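Local coordinates for protein Cel44C (Paenibacillus polymyxa, PDB 2YIH) that hydrolyses internal beta-1,4-glucan linkages of xyloglucan and cellulose-type polysaccharides through its family 44 glycoside hydrolase domain, at residues H96-L110 / K169-A183. The protein carries 8 engineered substitutions. Residues are numbered along the deposited sequence; the frame is centred on the assembly and turned at random. Where two conformers were deposited one is given.
Sequences HDQSLKLGTYSLVTL and KYGTASTKAGVKGYA. With EDO (1,2-ethanediol), chain N.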
ATOM      1  N   HIS A  96     -13.942   7.785   6.709  1.00  8.82           N
ATOM      2  CA  HIS A  96     -13.110   8.117   7.864  1.00  8.88           C
ATOM      3  C   HIS A  96     -13.822   7.720   9.163  1.00  8.97           C
ATOM      4  O   HIS A  96     -13.182   7.264  10.083  1.00  9.13           O
ATOM      5  CB  HIS A  96     -12.772   9.603   7.910  1.00  9.14           C
ATOM      6  CG  HIS A  96     -11.785   9.951   8.975  1.00  9.48           C
ATOM      7  ND1 HIS A  96     -10.589   9.278   9.114  1.00  9.21           N
ATOM      8  CD2 HIS A  96     -11.830  10.862   9.977  1.00  9.29           C
ATOM      9  CE1 HIS A  96      -9.924   9.778  10.146  1.00  9.80           C
ATOM     10  NE2 HIS A  96     -10.654  10.746  10.684  1.00  9.63           N
ATOM     11  N   ASP A  97     -15.143   7.837   9.206  1.00  9.35           N
ATOM     12  CA  ASP A  97     -15.880   7.367  10.400  1.00 10.09           C
ATOM     13  C   ASP A  97     -15.571   5.883  10.645  1.00 10.28           C
ATOM     14  O   ASP A  97     -15.467   5.445  11.807  1.00  9.98           O
ATOM     15  CB  ASP A  97     -17.398   7.542  10.223  1.00 10.59           C
ATOM     16  CG  ASP A  97     -17.865   8.990  10.371  1.00 11.45           C
ATOM     17  OD1 ASP A  97     -17.096   9.893  10.793  1.00 11.37           O
ATOM     18  OD2 ASP A  97     -19.067   9.223  10.070  1.00 12.26           O
ATOM     19  N   GLN A  98     -15.510   5.109   9.570  1.00 10.77           N
ATOM     20  CA  GLN A  98     -15.157   3.704   9.673  1.00 12.02           C
ATOM     21  C   GLN A  98     -13.712   3.522  10.171  1.00 12.35           C
ATOM     22  O   GLN A  98     -13.453   2.662  11.024  1.00 11.60           O
ATOM     23  CB  GLN A  98     -15.424   2.964   8.358  1.00 14.08           C
ATOM     24  CG  GLN A  98     -15.206   1.448   8.462  1.00 18.10           C
ATOM     25  CD  GLN A  98     -16.317   0.707   9.247  1.00 20.01           C
ATOM     26  OE1 GLN A  98     -17.115   1.311   9.979  1.00 24.40           O
ATOM     27  NE2 GLN A  98     -16.355  -0.606   9.095  1.00 21.94           N
ATOM     28  N   SER A  99     -12.781   4.346   9.684  1.00 11.17           N
ATOM     29  CA  SER A  99     -11.412   4.291  10.212  1.00 11.61           C
ATOM     30  C   SER A  99     -11.388   4.561  11.720  1.00 12.17           C
ATOM     31  O   SER A  99     -10.629   3.913  12.460  1.00 11.50           O
ATOM     32  CB  SER A  99     -10.488   5.295   9.513  1.00 11.54           C
ATOM     33  OG  SER A  99     -10.140   4.813   8.224  1.00 10.77           O
ATOM     34  N   LEU A 100     -12.146   5.575  12.142  1.00 11.61           N
ATOM     35  CA  LEU A 100     -12.211   5.917  13.567  1.00 12.97           C
ATOM     36  C   LEU A 100     -12.729   4.731  14.398  1.00 14.13           C
ATOM     37  O   LEU A 100     -12.142   4.420  15.445  1.00 14.39           O
ATOM     38  CB  LEU A 100     -13.060   7.162  13.785  1.00 12.86           C
ATOM     39  CG  LEU A 100     -12.367   8.395  13.175  1.00 13.50           C
ATOM     40  CD1 LEU A 100     -13.248   9.640  13.423  1.00 14.64           C
ATOM     41  CD2 LEU A 100     -10.930   8.613  13.721  1.00 14.15           C
ATOM     42  N   LYS A 101     -13.740   4.039  13.871  1.00 13.50           N
ATOM     43  CA  LYS A 101     -14.353   2.883  14.546  1.00 14.70           C
ATOM     44  C   LYS A 101     -13.344   1.733  14.649  1.00 14.83           C
ATOM     45  O   LYS A 101     -13.243   1.088  15.707  1.00 14.85           O
ATOM     46  CB  LYS A 101     -15.625   2.450  13.785  1.00 16.49           C
ATOM     47  CG  LYS A 101     -16.452   1.294  14.412  1.00 20.49           C
ATOM     48  CD  LYS A 101     -17.743   1.018  13.577  1.00 21.18           C
ATOM     49  CE  LYS A 101     -17.576  -0.202  12.680  0.20 20.19           C
ATOM     50  NZ  LYS A 101     -18.859  -0.605  12.024  0.20 19.96           N
ATOM     51  N   LEU A 102     -12.527   1.567  13.608  1.00 13.95           N
ATOM     52  CA  LEU A 102     -11.614   0.432  13.494  1.00 14.01           C
ATOM     53  C   LEU A 102     -10.227   0.777  14.045  1.00 14.30           C
ATOM     54  O   LEU A 102      -9.363  -0.097  14.107  1.00 16.37           O
ATOM     55  CB  LEU A 102     -11.469   0.015  12.029  1.00 14.34           C
ATOM     56  CG  LEU A 102     -12.645  -0.622  11.300  1.00 14.60           C
ATOM     57  CD1 LEU A 102     -12.284  -0.875   9.818  1.00 15.06           C
ATOM     58  CD2 LEU A 102     -13.052  -1.938  12.002  1.00 15.79           C
ATOM     59  N   GLY A 103     -10.003   2.044  14.389  1.00 12.46           N
ATOM     60  CA  GLY A 103      -8.694   2.512  14.833  1.00 13.48           C
ATOM     61  C   GLY A 103      -7.594   2.544  13.775  1.00 13.20           C
ATOM     62  O   GLY A 103      -6.407   2.320  14.081  1.00 14.02           O
ATOM     63  N   THR A 104      -7.953   2.879  12.538  1.00 10.97           N
ATOM     64  CA  THR A 104      -6.954   2.870  11.464  1.00  9.47           C
ATOM     65  C   THR A 104      -6.581   4.303  11.043  1.00  9.72           C
ATOM     66  O   THR A 104      -7.365   5.243  11.231  1.00 10.17           O
ATOM     67  CB  THR A 104      -7.461   2.119  10.209  1.00  9.45           C
ATOM     68  OG1 THR A 104      -8.613   2.813   9.691  1.00  8.72           O
ATOM     69  CG2 THR A 104      -7.840   0.678  10.570  1.00  9.40           C
ATOM     70  N   TYR A 105      -5.374   4.458  10.515  1.00  8.61           N
ATOM     71  CA  TYR A 105      -4.971   5.666   9.770  1.00  8.62           C
ATOM     72  C   TYR A 105      -5.906   5.810   8.569  1.00  8.37           C
ATOM     73  O   TYR A 105      -6.296   4.792   7.963  1.00  8.37           O
ATOM     74  CB  TYR A 105      -3.533   5.421   9.303  1.00  8.79           C
ATOM     75  CG  TYR A 105      -2.833   6.599   8.666  1.00  8.43           C
ATOM     76  CD1 TYR A 105      -3.173   7.029   7.388  1.00  8.45           C
ATOM     77  CD2 TYR A 105      -1.744   7.183   9.297  1.00  8.21           C
ATOM     78  CE1 TYR A 105      -2.467   8.062   6.766  1.00  8.02           C
ATOM     79  CE2 TYR A 105      -1.043   8.228   8.700  1.00  8.18           C
ATOM     80  CZ  TYR A 105      -1.403   8.647   7.427  1.00  8.32           C
ATOM     81  OH  TYR A 105      -0.710   9.677   6.849  1.00  7.64           O
ATOM     82  N   SER A 106      -6.270   7.049   8.192  1.00  7.86           N
ATOM     83  CA  SER A 106      -6.951   7.254   6.920  1.00  7.87           C
ATOM     84  C   SER A 106      -6.060   8.043   5.973  1.00  7.57           C
ATOM     85  O   SER A 106      -5.652   9.160   6.299  1.00  7.17           O
ATOM     86  CB  SER A 106      -8.235   8.095   7.110  1.00  8.13           C
ATOM     87  OG  SER A 106      -9.252   7.331   7.757  1.00  9.06           O
ATOM     88  N   LEU A 107      -5.863   7.494   4.776  1.00  7.33           N
ATOM     89  CA  LEU A 107      -5.206   8.216   3.677  1.00  7.35           C
ATOM     90  C   LEU A 107      -6.257   8.541   2.637  1.00  7.30           C
ATOM     91  O   LEU A 107      -6.864   7.645   2.081  1.00  7.49           O
ATOM     92  CB  LEU A 107      -4.141   7.319   3.048  1.00  7.49           C
ATOM     93  CG  LEU A 107      -3.415   7.821   1.776  1.00  7.55           C
ATOM     94  CD1 LEU A 107      -2.770   9.229   2.022  1.00  7.70           C
ATOM     95  CD2 LEU A 107      -2.346   6.806   1.362  1.00  7.83           C
ATOM     96  N   VAL A 108      -6.495   9.831   2.415  1.00  6.69           N
ATOM     97  CA  VAL A 108      -7.550  10.307   1.527  1.00  6.70           C
ATOM     98  C   VAL A 108      -6.935  10.995   0.278  1.00  6.78           C
ATOM     99  O   VAL A 108      -6.153  11.941   0.377  1.00  6.84           O
ATOM    100  CB  VAL A 108      -8.423  11.320   2.309  1.00  6.68           C
ATOM    101  CG1 VAL A 108      -9.456  12.002   1.398  1.00  6.82           C
ATOM    102  CG2 VAL A 108      -9.122  10.608   3.509  1.00  6.86           C
ATOM    103  N   THR A 109      -7.323  10.535  -0.897  1.00  6.73           N
ATOM    104  CA  THR A 109      -6.823  11.146  -2.129  1.00  6.97           C
ATOM    105  C   THR A 109      -7.544  12.457  -2.414  1.00  7.22           C
ATOM    106  O   THR A 109      -8.781  12.539  -2.275  1.00  7.50           O
ATOM    107  CB  THR A 109      -7.061  10.170  -3.294  1.00  7.07           C
ATOM    108  OG1 THR A 109      -6.340   8.964  -3.006  1.00  7.19           O
ATOM    109  CG2 THR A 109      -6.544  10.720  -4.650  1.00  7.20           C
ATOM    110  N   LEU A 110      -6.779  13.410  -2.954  1.00  7.17           N
ATOM    111  CA  LEU A 110      -7.301  14.740  -3.360  1.00  7.31           C
ATOM    112  C   LEU A 110      -7.069  14.836  -4.851  1.00  7.42           C
ATOM    113  O   LEU A 110      -6.171  14.168  -5.386  1.00  7.50           O
ATOM    114  CB  LEU A 110      -6.517  15.852  -2.649  1.00  7.43           C
ATOM    115  CG  LEU A 110      -6.681  15.824  -1.116  1.00  7.36           C
ATOM    116  CD1 LEU A 110      -5.891  16.977  -0.523  1.00  7.67           C
ATOM    117  CD2 LEU A 110      -8.150  15.966  -0.761  1.00  7.47           C
ATOM    118  N   LYS A 169     -14.783  18.990  11.130  1.00 12.86           N
ATOM    119  CA  LYS A 169     -15.496  17.848  11.684  1.00 13.42           C
ATOM    120  C   LYS A 169     -14.644  17.015  12.662  1.00 12.51           C
ATOM    121  O   LYS A 169     -15.160  16.489  13.686  1.00 13.02           O
ATOM    122  CB  LYS A 169     -16.022  16.960  10.541  1.00 13.62           C
ATOM    123  CG  LYS A 169     -16.920  15.823  10.995  1.00 15.71           C
ATOM    124  CD  LYS A 169     -17.600  15.167   9.807  1.00 16.40           C
ATOM    125  CE  LYS A 169     -18.223  13.824  10.165  1.00 17.52           C
ATOM    126  NZ  LYS A 169     -19.471  13.951  10.982  1.00 19.48           N
ATOM    127  N   TYR A 170     -13.363  16.841  12.336  1.00 11.67           N
ATOM    128  CA  TYR A 170     -12.548  15.799  12.972  1.00 11.94           C
ATOM    129  C   TYR A 170     -11.385  16.327  13.778  1.00 12.41           C
ATOM    130  O   TYR A 170     -10.712  15.556  14.459  1.00 14.73           O
ATOM    131  CB  TYR A 170     -11.978  14.865  11.913  1.00 10.70           C
ATOM    132  CG  TYR A 170     -13.053  14.052  11.213  1.00 10.58           C
ATOM    133  CD1 TYR A 170     -13.833  13.119  11.911  1.00 10.24           C
ATOM    134  CD2 TYR A 170     -13.258  14.184   9.856  1.00 10.30           C
ATOM    135  CE1 TYR A 170     -14.834  12.391  11.265  1.00 10.07           C
ATOM    136  CE2 TYR A 170     -14.233  13.428   9.190  1.00 10.87           C
ATOM    137  CZ  TYR A 170     -15.025  12.541   9.900  1.00 10.39           C
ATOM    138  OH  TYR A 170     -15.955  11.757   9.228  1.00 11.10           O
ATOM    139  N   GLY A 171     -11.092  17.618  13.626  1.00 12.74           N
ATOM    140  CA  GLY A 171      -9.833  18.187  14.111  1.00 12.86           C
ATOM    141  C   GLY A 171      -8.679  17.960  13.150  1.00 13.30           C
ATOM    142  O   GLY A 171      -8.855  17.347  12.069  1.00 13.10           O
ATOM    143  N   THR A 172      -7.486  18.420  13.531  1.00 12.60           N
ATOM    144  CA  THR A 172      -6.333  18.295  12.640  1.00 12.63           C
ATOM    145  C   THR A 172      -5.684  16.911  12.722  1.00 12.30           C
ATOM    146  O   THR A 172      -5.949  16.126  13.647  1.00 11.95           O
ATOM    147  CB  THR A 172      -5.275  19.350  12.944  1.00 13.33           C
ATOM    148  OG1 THR A 172      -4.792  19.164  14.284  1.00 14.10           O
ATOM    149  CG2 THR A 172      -5.854  20.746  12.801  1.00 13.83           C
ATOM    150  N   ALA A 173      -4.799  16.630  11.773  1.00 12.47           N
ATOM    151  CA  ALA A 173      -4.091  15.351  11.710  1.00 13.09           C
ATOM    152  C   ALA A 173      -3.389  14.982  13.016  1.00 14.23           C
ATOM    153  O   ALA A 173      -3.268  13.800  13.347  1.00 14.19           O
ATOM    154  CB  ALA A 173      -3.068  15.376  10.570  1.00 12.65           C
ATOM    155  N   SER A 174      -2.914  15.989  13.739  1.00 14.67           N
ATOM    156  CA  SER A 174      -2.156  15.786  14.980  0.50 15.44           C
ATOM    157  C   SER A 174      -3.033  15.282  16.111  1.00 16.18           C
ATOM    158  O   SER A 174      -2.524  14.888  17.174  1.00 16.69           O
ATOM    159  CB  SER A 174      -1.518  17.098  15.436  0.50 14.96           C
ATOM    160  OG  SER A 174      -2.504  18.074  15.688  0.50 13.91           O
ATOM    161  N   THR A 175      -4.343  15.354  15.913  1.00 15.01           N
ATOM    162  CA  THR A 175      -5.297  14.903  16.936  1.00 15.48           C
ATOM    163  C   THR A 175      -5.664  13.449  16.708  1.00 16.22           C
ATOM    164  O   THR A 175      -5.452  12.896  15.623  1.00 16.39           O
ATOM    165  CB  THR A 175      -6.604  15.757  16.986  1.00 15.93           C
ATOM    166  OG1 THR A 175      -7.441  15.459  15.841  1.00 16.01           O
ATOM    167  CG2 THR A 175      -6.276  17.244  17.028  1.00 14.62           C
ATOM    168  N   LYS A 176      -6.273  12.841  17.721  1.00 15.97           N
ATOM    169  CA  LYS A 176      -6.638  11.434  17.638  1.00 15.74           C
ATOM    170  C   LYS A 176      -7.613  11.152  16.495  1.00 14.90           C
ATOM    171  O   LYS A 176      -7.516  10.106  15.853  1.00 15.27           O
ATOM    172  CB  LYS A 176      -7.257  10.976  18.976  1.00 16.85           C
ATOM    173  CG  LYS A 176      -7.605   9.495  19.032  0.20 16.36           C
ATOM    174  CD  LYS A 176      -8.433   9.181  20.268  0.20 16.31           C
ATOM    175  CE  LYS A 176      -7.580   9.209  21.521  0.20 16.49           C
ATOM    176  NZ  LYS A 176      -8.074  10.243  22.469  0.20 16.45           N
ATOM    177  N   ALA A 177      -8.521  12.089  16.222  1.00 13.52           N
ATOM    178  CA  ALA A 177      -9.638  11.852  15.323  1.00 12.37           C
ATOM    179  C   ALA A 177      -9.378  12.383  13.910  1.00 12.07           C
ATOM    180  O   ALA A 177     -10.188  12.177  13.022  1.00 10.85           O
ATOM    181  CB  ALA A 177     -10.906  12.474  15.889  1.00 12.67           C
ATOM    182  N   GLY A 178      -8.240  13.047  13.716  1.00 11.24           N
ATOM    183  CA  GLY A 178      -8.017  13.764  12.457  1.00 10.68           C
ATOM    184  C   GLY A 178      -7.723  12.826  11.303  1.00 10.06           C
ATOM    185  O   GLY A 178      -7.255  11.691  11.497  1.00 10.49           O
ATOM    186  N   VAL A 179      -7.991  13.304  10.086  1.00  9.78           N
ATOM    187  CA  VAL A 179      -7.548  12.609   8.875  1.00  9.97           C
ATOM    188  C   VAL A 179      -6.049  12.863   8.752  1.00 10.06           C
ATOM    189  O   VAL A 179      -5.619  14.007   8.695  1.00  9.77           O
ATOM    190  CB  VAL A 179      -8.287  13.160   7.643  1.00  9.55           C
ATOM    191  CG1 VAL A 179      -7.717  12.554   6.324  1.00  9.47           C
ATOM    192  CG2 VAL A 179      -9.768  12.868   7.770  1.00  9.64           C
ATOM    193  N   LYS A 180      -5.249  11.805   8.700  1.00  9.84           N
ATOM    194  CA  LYS A 180      -3.804  11.969   8.849  1.00 10.34           C
ATOM    195  C   LYS A 180      -3.029  12.174   7.560  1.00  9.85           C
ATOM    196  O   LYS A 180      -1.948  12.771   7.574  1.00 10.30           O
ATOM    197  CB  LYS A 180      -3.237  10.788   9.626  1.00 11.65           C
ATOM    198  CG  LYS A 180      -3.560  10.936  11.130  1.00 14.09           C
ATOM    199  CD  LYS A 180      -3.103   9.734  11.931  1.00 16.58           C
ATOM    200  CE  LYS A 180      -2.939  10.083  13.413  1.00 19.80           C
ATOM    201  NZ  LYS A 180      -4.035  10.958  13.936  1.00 21.60           N
ATOM    202  N   GLY A 181      -3.511  11.569   6.477  1.00  8.88           N
ATOM    203  CA  GLY A 181      -2.769  11.601   5.216  1.00  8.20           C
ATOM    204  C   GLY A 181      -3.618  12.024   4.019  1.00  7.92           C
ATOM    205  O   GLY A 181      -4.779  11.634   3.899  1.00  7.47           O
ATOM    206  N   TYR A 182      -2.995  12.776   3.102  1.00  7.41           N
ATOM    207  CA  TYR A 182      -3.647  13.138   1.839  1.00  7.69           C
ATOM    208  C   TYR A 182      -2.713  12.782   0.709  1.00  7.87           C
ATOM    209  O   TYR A 182      -1.505  13.047   0.809  1.00  8.19           O
ATOM    210  CB  TYR A 182      -3.965  14.647   1.748  1.00  7.69           C
ATOM    211  CG  TYR A 182      -4.970  15.100   2.786  1.00  7.77           C
ATOM    212  CD1 TYR A 182      -6.314  14.818   2.650  1.00  7.89           C
ATOM    213  CD2 TYR A 182      -4.545  15.760   3.938  1.00  8.38           C
ATOM    214  CE1 TYR A 182      -7.217  15.176   3.650  1.00  8.34           C
ATOM    215  CE2 TYR A 182      -5.450  16.151   4.927  1.00  8.35           C
ATOM    216  CZ  TYR A 182      -6.782  15.908   4.740  1.00  8.15           C
ATOM    217  OH  TYR A 182      -7.692  16.269   5.709  1.00  8.70           O
ATOM    218  N   ALA A 183      -3.274  12.243  -0.378  1.00  7.25           N
ATOM    219  CA  ALA A 183      -2.467  11.823  -1.520  1.00  7.49           C
ATOM    220  C   ALA A 183      -2.753  12.772  -2.678  1.00  7.57           C
ATOM    221  O   ALA A 183      -3.912  13.206  -2.875  1.00  8.12           O
ATOM    222  CB  ALA A 183      -2.813  10.347  -1.945  1.00  7.77           C
TER
HETATM  223  C1  EDO N1531     -21.392  10.616   6.800  1.00 30.88           C
HETATM  224  O1  EDO N1531     -20.224  10.684   7.629  1.00 25.75           O
HETATM  225  C2  EDO N1531     -22.017   9.222   6.765  1.00 31.75           C
HETATM  226  O2  EDO N1531     -22.717   9.116   5.512  1.00 34.41           O
HETATM  227  O   HOH W   1     -20.469  11.352  11.241  1.00 29.48           O
HETATM  228  O   HOH W   2      -6.395   9.342  10.106  1.00 14.80           O
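His96, on helix 90-102, meets the end of helix 159-170 and the loop beyond it, where two consecutive helix-to-strand connections of the (beta/alpha)8 TIM barrel pack together. With CG anti to the backbone N (chi1 -173°), its ring turns edge-on to Tyr170 in a T-shaped stack, CD2 over the centre of the tyrosine face and the planes 85° apart. The imidazole is held at its edge and on both faces: His96 NE2 gives a nearly straight hydrogen bond to Ala177 O (2.8 Å), the oxygen lying almost in the plane of the ring, ND1 is hydrogen-bonded to Ser106 OG, Val179 CG2 makes a CH-pi contact over the ring centre, and Leu100 CG covers the opposite face, offset toward the rim. Next along the helix, Asp97 OD1 accepts the hydroxyl of Tyr170 (OH to OD1 2.7 Å) from above the carboxylate plane, while a water links OD2 to Lys169 NZ. A phenylalanine in place of Tyr170 would probably leave Asp97 OD1 without its hydroxyl donor. Leu100 sets CD1 against Tyr170 CD1 (3.8 Å) and CD2 against Ala177.

Past the Schellman motif at Gly103 the chain enters strand 105-110. Lys180 CB lies over one face of Tyr105, whose hydroxyl is hydrogen-bonded to Glu227 and sits 3.3 Å (OH to CA) from Gly181, where a side chain would clash. Strands 105-110 and 181-184 then run parallel as neighbouring barrel staves, with Ser106 O, Val108 N, Val108 O and Leu110 N bonded to Gly181 and Ala183. Leu107 and Thr109 share a face with Ala183; on the other, Val108 CG2 touches Val179 CG1 (3.7 Å), and Val108 packs beside Tyr182. At the strand end, Leu110 CD1 rests 3.8 Å from Tyr182 CB.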